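Lactate racemase (Thermoanaerobacterium thermosaccharolyticum, PDB 2YJG) catalyses the interconversion of the D- and L-isomers of lactate, using a nickel pincer cofactor derived from nicotinic acid mononucleotide. Local coordinates at residues Ala234-Val239 / Glu256-Lys261; Gln291-Ser296 / Val372-Asp377; Lys344-Gly349 / Glu359-Ala364. All blocks are in the same frame, centred on the assembly; numbering follows the deposited sequence.

Contact 1 (Ala234-Val239 / Glu256-Lys261); sequences AFILNV and EKAHLK
Ile-236, on strand 233-241, reaches across to Ala-258 and His-259 in the first turn of helix 257-270. Its CB already faces the helix. From there CG1 is held between the backbone N and the carbonyl carbon (chi1 75°), and it passes the methyl of Ala-258, CG1 to CB 4.1 Å. Beyond CG1 the chain runs on extended, so that CD1 settles against the next residue, 3.8 Å from the backbone N of His-259 and 3.9 Å from its CB. A small alanine suits a helix position facing a branched strand residue, because the long arm of Ile-236 can slip past it.

Two residues along the strand, on the same face, the amide of Asn-238 approaches the edge of the His-259 imidazole, near the ring plane, with amide and ring planes 89° apart. The strand and helix segments run nearly parallel, 16° apart, with their axes 8.8 Å from each other. Between them in sequence comes strand 247-253, the antiparallel neighbour of 233-241. The side chain of His-259 lies about 7 Å from that of Lys-184, probably the covalent cofactor attachment site. Dispersion thus holds the Ile-236 end, and a polar pair forms the other.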
loop_
_atom_site.group_PDB
_atom_site.type_symbol
_atom_site.label_atom_id
_atom_site.label_comp_id
_atom_site.label_asym_id
_atom_site.label_seq_id
_atom_site.Cartn_x
_atom_site.Cartn_y
_atom_site.Cartn_z
ATOM N N ALA A 234 21.908 -14.670 -8.151
ATOM C CA ALA A 234 21.846 -15.774 -9.106
ATOM C C ALA A 234 21.240 -15.419 -10.463
ATOM O O ALA A 234 21.469 -16.079 -11.480
ATOM C CB ALA A 234 21.043 -16.916 -8.460
ATOM N N PHE A 235 20.462 -14.355 -10.501
ATOM C CA PHE A 235 19.770 -13.936 -11.720
ATOM C C PHE A 235 19.407 -12.447 -11.583
ATOM O O PHE A 235 18.970 -12.007 -10.494
ATOM C CB PHE A 235 18.493 -14.771 -11.895
ATOM C CG PHE A 235 17.825 -14.629 -13.217
ATOM C CD1 PHE A 235 16.876 -13.640 -13.442
ATOM C CD2 PHE A 235 18.082 -15.534 -14.233
ATOM C CE1 PHE A 235 16.253 -13.550 -14.664
ATOM C CE2 PHE A 235 17.469 -15.441 -15.410
ATOM C CZ PHE A 235 16.527 -14.476 -15.619
ATOM N N ILE A 236 19.580 -11.717 -12.696
ATOM C CA ILE A 236 19.099 -10.338 -12.822
ATOM C C ILE A 236 18.204 -10.124 -14.068
ATOM O O ILE A 236 18.253 -10.920 -15.056
ATOM C CB ILE A 236 20.264 -9.336 -12.806
ATOM C CG1 ILE A 236 21.021 -9.349 -14.144
ATOM C CG2 ILE A 236 21.190 -9.575 -11.549
ATOM C CD1 ILE A 236 22.046 -8.151 -14.281
ATOM N N LEU A 237 17.350 -9.099 -14.007
ATOM C CA LEU A 237 16.634 -8.583 -15.191
ATOM C C LEU A 237 16.975 -7.121 -15.104
ATOM O O LEU A 237 16.646 -6.469 -14.108
ATOM C CB LEU A 237 15.126 -8.808 -15.118
ATOM C CG LEU A 237 14.313 -7.948 -16.091
ATOM C CD1 LEU A 237 14.625 -8.372 -17.530
ATOM C CD2 LEU A 237 12.825 -7.899 -15.831
ATOM N N ASN A 238 17.706 -6.617 -16.078
ATOM C CA ASN A 238 17.979 -5.156 -16.131
ATOM C C ASN A 238 17.450 -4.568 -17.445
ATOM O O ASN A 238 17.709 -5.126 -18.498
ATOM C CB ASN A 238 19.476 -4.869 -16.051
ATOM C CG ASN A 238 20.040 -4.907 -14.655
ATOM O OD1 ASN A 238 19.391 -5.281 -13.661
ATOM N ND2 ASN A 238 21.283 -4.535 -14.577
ATOM N N VAL A 239 16.731 -3.463 -17.366
ATOM C CA VAL A 239 16.197 -2.788 -18.512
ATOM C C VAL A 239 17.052 -1.573 -18.885
ATOM O O VAL A 239 17.875 -1.081 -18.109
ATOM C CB VAL A 239 14.725 -2.384 -18.331
ATOM C CG1 VAL A 239 13.782 -3.612 -18.298
ATOM C CG2 VAL A 239 14.503 -1.478 -17.118
ATOM N N GLU A 256 26.610 -10.779 -13.571
ATOM C CA GLU A 256 27.687 -10.104 -14.271
ATOM C C GLU A 256 27.518 -10.140 -15.794
ATOM O O GLU A 256 27.570 -9.105 -16.422
ATOM C CB GLU A 256 29.098 -10.628 -13.820
ATOM C CG GLU A 256 30.163 -9.635 -14.162
ATOM C CD GLU A 256 31.572 -9.867 -13.539
ATOM O OE1 GLU A 256 31.763 -10.771 -12.699
ATOM O OE2 GLU A 256 32.487 -9.067 -13.903
ATOM N N LYS A 257 27.376 -11.313 -16.418
ATOM C CA LYS A 257 27.400 -11.397 -17.865
ATOM C C LYS A 257 26.216 -10.670 -18.499
ATOM O O LYS A 257 26.373 -10.075 -19.565
ATOM C CB LYS A 257 27.467 -12.866 -18.328
ATOM C CG LYS A 257 28.793 -13.546 -17.944
ATOM C CD LYS A 257 28.794 -15.059 -18.286
ATOM C CE LYS A 257 30.026 -15.823 -17.789
ATOM N NZ LYS A 257 30.181 -15.593 -16.346
ATOM N N ALA A 258 25.007 -10.769 -17.908
ATOM C CA ALA A 258 23.835 -10.081 -18.443
ATOM C C ALA A 258 23.981 -8.559 -18.309
ATOM O O ALA A 258 23.613 -7.866 -19.217
ATOM C CB ALA A 258 22.502 -10.557 -17.810
ATOM N N HIS A 259 24.537 -8.098 -17.184
ATOM C CA HIS A 259 24.808 -6.686 -16.920
ATOM C C HIS A 259 25.778 -6.156 -17.939
ATOM O O HIS A 259 25.538 -5.106 -18.549
ATOM C CB HIS A 259 25.358 -6.478 -15.524
ATOM C CG HIS A 259 25.707 -5.041 -15.205
ATOM N ND1 HIS A 259 24.769 -4.007 -15.147
ATOM C CD2 HIS A 259 26.899 -4.476 -14.887
ATOM C CE1 HIS A 259 25.386 -2.883 -14.833
ATOM N NE2 HIS A 259 26.672 -3.137 -14.666
ATOM N N LEU A 260 26.843 -6.916 -18.207
ATOM C CA LEU A 260 27.814 -6.462 -19.210
ATOM C C LEU A 260 27.245 -6.346 -20.613
ATOM O O LEU A 260 27.560 -5.375 -21.362
ATOM C CB LEU A 260 29.068 -7.350 -19.168
ATOM C CG LEU A 260 29.960 -7.313 -17.940
ATOM C CD1 LEU A 260 31.196 -8.265 -18.075
ATOM C CD2 LEU A 260 30.506 -5.878 -17.625
ATOM N N LYS A 261 26.410 -7.305 -21.032
ATOM C CA LYS A 261 25.772 -7.207 -22.344
ATOM C C LYS A 261 24.897 -5.944 -22.417
ATOM O O LYS A 261 24.896 -5.225 -23.407
ATOM C CB LYS A 261 24.976 -8.499 -22.652
ATOM C CG LYS A 261 24.300 -8.513 -23.986
ATOM C CD LYS A 261 25.276 -8.353 -25.197
ATOM C CE LYS A 261 24.661 -7.375 -26.267
ATOM N NZ LYS A 261 24.794 -5.886 -25.938
#

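Contact 2 (Gln291-Ser296 / Val372-Asp377); sequences QNIYQS and VIMVTD
The backbones of 291-296 and 372-377 keep well apart, the closest alpha carbons being CA of Ile-293 and CA of Thr-376 at 9.3 Å, so Met-374 has to bridge to Ile-293 and Ser-296 with its side chain. A long, flexible, unbranched residue does this well. The chain of Met-374 leaves the strand extended at chi2 and then bends at chi3 (77°), which turns the terminal methyl onto the helix. SD lies 4.0 Å from CG2 of Ile-293, the two side chains crossing at a slant, while CE rests 3.3 Å from OG of Ser-296 and 4.0 Å from CB of the same serine.

That serine is compact enough to admit the methyl, and its hydroxyl is satisfied by its own helix: OG donates to the carbonyl O of Ile-293 over 2.6 Å, in the carbonyl plane on a lone pair, with a C=O...donor angle of 122°. The hydroxyl can therefore sit against the terminal methyl of Met-374 with its hydrogen already bonded. The same turn is secured by Asn-292, the N-cap, whose OD1 accepts from N of Gln-295 at 2.8 Å, nearly in line with the side-chain C=O.

Beyond these two partners, Met-374 also touches Val-384 and Met-389, and Ile-293 meets Tyr-383. Ile-373 and Val-375, alternating with Met-374 along the strand, pack instead on helix 395-405. A parallel sheet, to which strand 371-375 belongs, with helices on both faces is the three-layer alpha/beta/alpha arrangement, and here the capped start of helix 293-305 also carries Gln-295, which probably binds substrate and is hydrogen-bonded to Lys-298, a second likely substrate ligand.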
loop_
_atom_site.group_PDB
_atom_site.type_symbol
_atom_site.label_atom_id
_atom_site.label_comp_id
_atom_site.label_asym_id
_atom_site.label_seq_id
_atom_site.Cartn_x
_atom_site.Cartn_y
_atom_site.Cartn_z
ATOM N N GLN A 291 17.938 18.987 -10.539
ATOM C CA GLN A 291 17.209 19.623 -9.434
ATOM C C GLN A 291 18.079 20.282 -8.385
ATOM O O GLN A 291 17.589 21.078 -7.589
ATOM C CB GLN A 291 16.189 18.683 -8.771
ATOM C CG GLN A 291 16.716 17.474 -8.174
ATOM C CD GLN A 291 15.649 16.459 -7.710
ATOM O OE1 GLN A 291 16.014 15.382 -7.231
ATOM N NE2 GLN A 291 14.368 16.780 -7.854
ATOM N N ASN A 292 19.358 19.993 -8.385
ATOM C CA ASN A 292 20.280 20.613 -7.421
ATOM C C ASN A 292 21.709 20.561 -7.918
ATOM O O ASN A 292 22.026 19.792 -8.853
ATOM C CB ASN A 292 20.089 19.980 -6.020
ATOM C CG ASN A 292 20.384 18.523 -5.990
ATOM O OD1 ASN A 292 21.425 18.110 -6.502
ATOM N ND2 ASN A 292 19.476 17.702 -5.415
ATOM N N ILE A 293 22.549 21.427 -7.342
ATOM C CA ILE A 293 23.977 21.516 -7.663
ATOM C C ILE A 293 24.704 20.188 -7.501
ATOM O O ILE A 293 25.465 19.805 -8.408
ATOM C CB ILE A 293 24.700 22.658 -6.955
ATOM C CG1 ILE A 293 23.950 23.967 -7.181
ATOM C CG2 ILE A 293 26.129 22.800 -7.502
ATOM C CD1 ILE A 293 24.594 25.158 -6.437
ATOM N N TYR A 294 24.380 19.479 -6.417
ATOM C CA TYR A 294 24.913 18.144 -6.138
ATOM C C TYR A 294 24.795 17.263 -7.403
ATOM O O TYR A 294 25.766 16.662 -7.851
ATOM C CB TYR A 294 24.139 17.573 -4.955
ATOM C CG TYR A 294 24.664 16.264 -4.415
ATOM C CD1 TYR A 294 24.341 15.079 -5.030
ATOM C CD2 TYR A 294 25.468 16.213 -3.274
ATOM C CE1 TYR A 294 24.819 13.852 -4.553
ATOM C CE2 TYR A 294 25.915 14.988 -2.761
ATOM C CZ TYR A 294 25.593 13.831 -3.396
ATOM O OH TYR A 294 26.060 12.644 -2.908
ATOM N N GLN A 295 23.605 17.180 -7.974
ATOM C CA GLN A 295 23.377 16.344 -9.159
ATOM C C GLN A 295 24.130 16.867 -10.367
ATOM O O GLN A 295 24.574 16.113 -11.204
ATOM C CB GLN A 295 21.877 16.248 -9.501
ATOM C CG GLN A 295 21.076 15.369 -8.578
ATOM C CD GLN A 295 21.600 14.007 -8.466
ATOM O OE1 GLN A 295 21.968 13.371 -9.460
ATOM N NE2 GLN A 295 21.631 13.496 -7.218
ATOM N N SER A 296 24.260 18.175 -10.455
ATOM C CA SER A 296 24.877 18.824 -11.646
ATOM C C SER A 296 26.374 18.571 -11.830
ATOM O O SER A 296 26.893 18.712 -12.952
ATOM C CB SER A 296 24.635 20.323 -11.607
ATOM O OG SER A 296 25.560 20.989 -10.726
ATOM N N VAL A 372 34.147 26.636 -14.038
ATOM C CA VAL A 372 32.789 26.237 -14.311
ATOM C C VAL A 372 31.903 27.452 -14.152
ATOM O O VAL A 372 32.060 28.275 -13.181
ATOM C CB VAL A 372 32.348 25.087 -13.414
ATOM C CG1 VAL A 372 30.851 24.743 -13.628
ATOM C CG2 VAL A 372 33.243 23.860 -13.666
ATOM N N ILE A 373 31.050 27.621 -15.148
ATOM C CA ILE A 373 30.030 28.665 -15.144
ATOM C C ILE A 373 28.692 27.989 -15.080
ATOM O O ILE A 373 28.392 27.111 -15.900
ATOM C CB ILE A 373 30.078 29.597 -16.414
ATOM C CG1 ILE A 373 31.369 30.384 -16.428
ATOM C CG2 ILE A 373 28.853 30.565 -16.445
ATOM C CD1 ILE A 373 31.789 30.861 -17.749
ATOM N N MET A 374 27.872 28.352 -14.101
ATOM C CA MET A 374 26.559 27.739 -14.028
ATOM C C MET A 374 25.442 28.746 -14.435
ATOM O O MET A 374 25.310 29.821 -13.870
ATOM C CB MET A 374 26.265 27.158 -12.642
ATOM C CG MET A 374 27.165 26.038 -12.166
ATOM S SD MET A 374 26.537 25.250 -10.667
ATOM C CE MET A 374 25.282 24.260 -11.321
ATOM N N VAL A 375 24.658 28.365 -15.423
ATOM C CA VAL A 375 23.372 28.992 -15.739
ATOM C C VAL A 375 22.336 28.278 -14.911
ATOM O O VAL A 375 22.045 27.105 -15.113
ATOM C CB VAL A 375 23.042 28.896 -17.302
ATOM C CG1 VAL A 375 21.619 29.395 -17.668
ATOM C CG2 VAL A 375 24.143 29.646 -18.140
ATOM N N THR A 376 21.728 29.038 -13.986
ATOM C CA THR A 376 20.941 28.492 -12.932
ATOM C C THR A 376 19.998 29.567 -12.398
ATOM O O THR A 376 20.198 30.710 -12.667
ATOM C CB THR A 376 21.872 27.958 -11.828
ATOM O OG1 THR A 376 21.115 27.131 -10.984
ATOM C CG2 THR A 376 22.528 29.066 -11.027
ATOM N N ASP A 377 18.975 29.132 -11.683
ATOM C CA ASP A 377 17.998 29.977 -11.002
ATOM C C ASP A 377 18.715 30.966 -10.143
ATOM O O ASP A 377 19.679 30.586 -9.484
ATOM C CB ASP A 377 17.112 29.066 -10.149
ATOM C CG ASP A 377 15.880 29.739 -9.628
ATOM O OD1 ASP A 377 16.004 30.647 -8.734
ATOM O OD2 ASP A 377 14.780 29.301 -10.076
#

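Contact 3 (Lys344-Gly349 / Glu359-Ala364); sequences KILSRG and EAQILA
Ala-360 and Gln-361 of helix 357-369 receive the side chains of Ile-345 and Leu-346, from the last turn of helix 338-346. At Ala-360 the methyl CB lies 3.7 Å from CD1 of Ile-345. The shortness of alanine lets this tip come in close to the helix backbone, and CD1 is also 3.7 Å from N of Gln-361.

Gln-361 follows and meets both Ile-345 and Leu-346. Its CG stands opposite the backbone N (chi1 -174°) and the chain stays extended beyond, so it passes at a slant across the CG2 branch of Ile-345: CG2 is 4.0 Å from CB of Gln-361 and 3.6 Å from its OE1. At the far end NE2 touches CD2 of Leu-346 at 3.7 Å, where the side chains meet at about a right angle. The aliphatic part of a glutamine suits such an apolar neighbour, and its amide is not wasted, since NE2 donates to the carbonyl O of Ser-202.

Further on, Ile-362 and Leu-363 turn to other partners: Ile-362 packs on Val-297 and Thr-301, Leu-363 on Met-300 and Phe-332. Helix 357-369 therefore has packing partners on several sides, helix 293-305, helix 326-333 and helix 338-346, its helical bonds continuing through N of Ala-364 to O of Ala-360 at 2.8 Å. In the facing segment, near the end of helix 338-346, OG of Ser-347 donates to O of Lys-344 at 2.7 Å, tilted from the carbonyl plane.

The arrangement is that of two successive helices joined by a loop and packed side against side, within the alpha/beta C-terminal domain. Gln-361 also ties the pair to helix 202-206, near His-200, probably a nickel ligand.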
loop_
_atom_site.group_PDB
_atom_site.type_symbol
_atom_site.label_atom_id
_atom_site.label_comp_id
_atom_site.label_asym_id
_atom_site.label_seq_id
_atom_site.Cartn_x
_atom_site.Cartn_y
_atom_site.Cartn_z
ATOM N N LYS A 344 41.816 18.203 1.804
ATOM C CA LYS A 344 41.013 17.781 2.954
ATOM C C LYS A 344 40.361 16.464 2.720
ATOM O O LYS A 344 40.423 15.593 3.581
ATOM C CB LYS A 344 39.970 18.822 3.323
ATOM C CG LYS A 344 40.531 20.186 3.774
ATOM C CD LYS A 344 39.423 21.181 4.002
ATOM C CE LYS A 344 39.937 22.521 4.541
ATOM N NZ LYS A 344 38.774 23.442 4.688
ATOM N N ILE A 345 39.697 16.285 1.572
ATOM C CA ILE A 345 38.994 15.046 1.365
ATOM C C ILE A 345 39.935 13.818 1.182
ATOM O O ILE A 345 39.660 12.695 1.657
ATOM C CB ILE A 345 37.932 15.178 0.245
ATOM C CG1 ILE A 345 36.824 16.137 0.710
ATOM C CG2 ILE A 345 37.354 13.782 -0.012
ATOM C CD1 ILE A 345 35.815 16.630 -0.440
ATOM N N LEU A 346 41.023 14.018 0.473
ATOM C CA LEU A 346 41.990 12.967 0.292
ATOM C C LEU A 346 42.647 12.563 1.613
ATOM O O LEU A 346 43.178 11.467 1.681
ATOM C CB LEU A 346 43.111 13.393 -0.661
ATOM C CG LEU A 346 42.718 13.477 -2.141
ATOM C CD1 LEU A 346 43.897 13.925 -3.001
ATOM C CD2 LEU A 346 42.187 12.153 -2.563
ATOM N N SER A 347 42.627 13.444 2.623
ATOM C CA SER A 347 43.168 13.085 3.958
ATOM C C SER A 347 42.252 12.085 4.688
ATOM O O SER A 347 42.620 11.590 5.739
ATOM C CB SER A 347 43.391 14.326 4.819
ATOM O OG SER A 347 42.196 14.782 5.408
ATOM N N ARG A 348 41.095 11.748 4.112
ATOM C CA ARG A 348 40.113 10.901 4.781
ATOM C C ARG A 348 40.293 9.449 4.393
ATOM O O ARG A 348 40.296 9.109 3.209
ATOM C CB ARG A 348 38.669 11.425 4.504
ATOM C CG ARG A 348 38.454 12.880 4.892
ATOM C CD ARG A 348 37.045 13.326 4.852
ATOM N NE ARG A 348 36.290 12.679 5.936
ATOM C CZ ARG A 348 36.334 13.044 7.206
ATOM N NH1 ARG A 348 37.018 14.107 7.538
ATOM N NH2 ARG A 348 35.683 12.333 8.135
ATOM N N GLY A 349 40.487 8.568 5.396
ATOM C CA GLY A 349 40.661 7.163 5.150
ATOM C C GLY A 349 39.401 6.415 4.723
ATOM O O GLY A 349 38.269 7.004 4.670
ATOM N N GLU A 359 30.963 13.631 -3.817
ATOM C CA GLU A 359 30.398 14.592 -4.798
ATOM C C GLU A 359 31.240 15.837 -4.739
ATOM O O GLU A 359 31.550 16.481 -5.785
ATOM C CB GLU A 359 28.940 14.929 -4.434
ATOM C CG GLU A 359 27.987 15.302 -5.563
ATOM C CD GLU A 359 27.634 14.152 -6.477
ATOM O OE1 GLU A 359 28.095 13.011 -6.197
ATOM O OE2 GLU A 359 26.861 14.352 -7.488
ATOM N N ALA A 360 31.617 16.277 -3.526
ATOM C CA ALA A 360 32.527 17.405 -3.393
ATOM C C ALA A 360 33.926 17.123 -3.978
ATOM O O ALA A 360 34.567 18.011 -4.571
ATOM C CB ALA A 360 32.676 17.929 -1.883
ATOM N N GLN A 361 34.411 15.899 -3.774
ATOM C CA GLN A 361 35.721 15.527 -4.236
ATOM C C GLN A 361 35.751 15.632 -5.768
ATOM O O GLN A 361 36.680 16.201 -6.385
ATOM C CB GLN A 361 35.998 14.090 -3.792
ATOM C CG GLN A 361 37.421 13.646 -4.111
ATOM C CD GLN A 361 37.738 12.235 -3.652
ATOM O OE1 GLN A 361 36.994 11.637 -2.861
ATOM N NE2 GLN A 361 38.863 11.701 -4.139
ATOM N N ILE A 362 34.761 15.024 -6.399
ATOM C CA ILE A 362 34.665 15.137 -7.866
ATOM C C ILE A 362 34.544 16.524 -8.375
ATOM O O ILE A 362 35.252 16.864 -9.351
ATOM C CB ILE A 362 33.540 14.238 -8.410
ATOM C CG1 ILE A 362 33.920 12.830 -8.042
ATOM C CG2 ILE A 362 33.277 14.473 -10.066
ATOM C CD1 ILE A 362 32.800 11.768 -8.159
ATOM N N LEU A 363 33.696 17.373 -7.763
ATOM C CA LEU A 363 33.622 18.774 -8.208
ATOM C C LEU A 363 34.948 19.492 -8.006
ATOM O O LEU A 363 35.411 20.213 -8.904
ATOM C CB LEU A 363 32.484 19.500 -7.494
ATOM C CG LEU A 363 32.261 20.979 -7.766
ATOM C CD1 LEU A 363 31.925 21.132 -9.302
ATOM C CD2 LEU A 363 31.139 21.568 -6.869
ATOM N N ALA A 364 35.631 19.260 -6.856
ATOM C CA ALA A 364 36.956 19.818 -6.674
ATOM C C ALA A 364 37.949 19.366 -7.771
ATOM O O ALA A 364 38.699 20.160 -8.267
ATOM C CB ALA A 364 37.538 19.574 -5.188
#

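All three contacts are essentially buried; only contact 3 reaches a partly exposed residue, Leu-346. Contact 1 stands apart, its centre 33 Å from that of contact 2 and 32 Å from that of contact 3, on the opposite side of the chain's centre and in the other, mixed sheet. Contacts 2 and 3 belong together: helix 357-369 leads directly into strand 371-375, and Tyr-294 touches Glu-359. Contacts 1 and 2 both set a helix start against a strand, whereas contact 3 joins two helices. Their chemistry differs accordingly: an aliphatic arm beside a polar pair, a methionine tip meeting an isoleucine branch and a serine hydroxyl, and a glutamine crossing two aliphatic side chains.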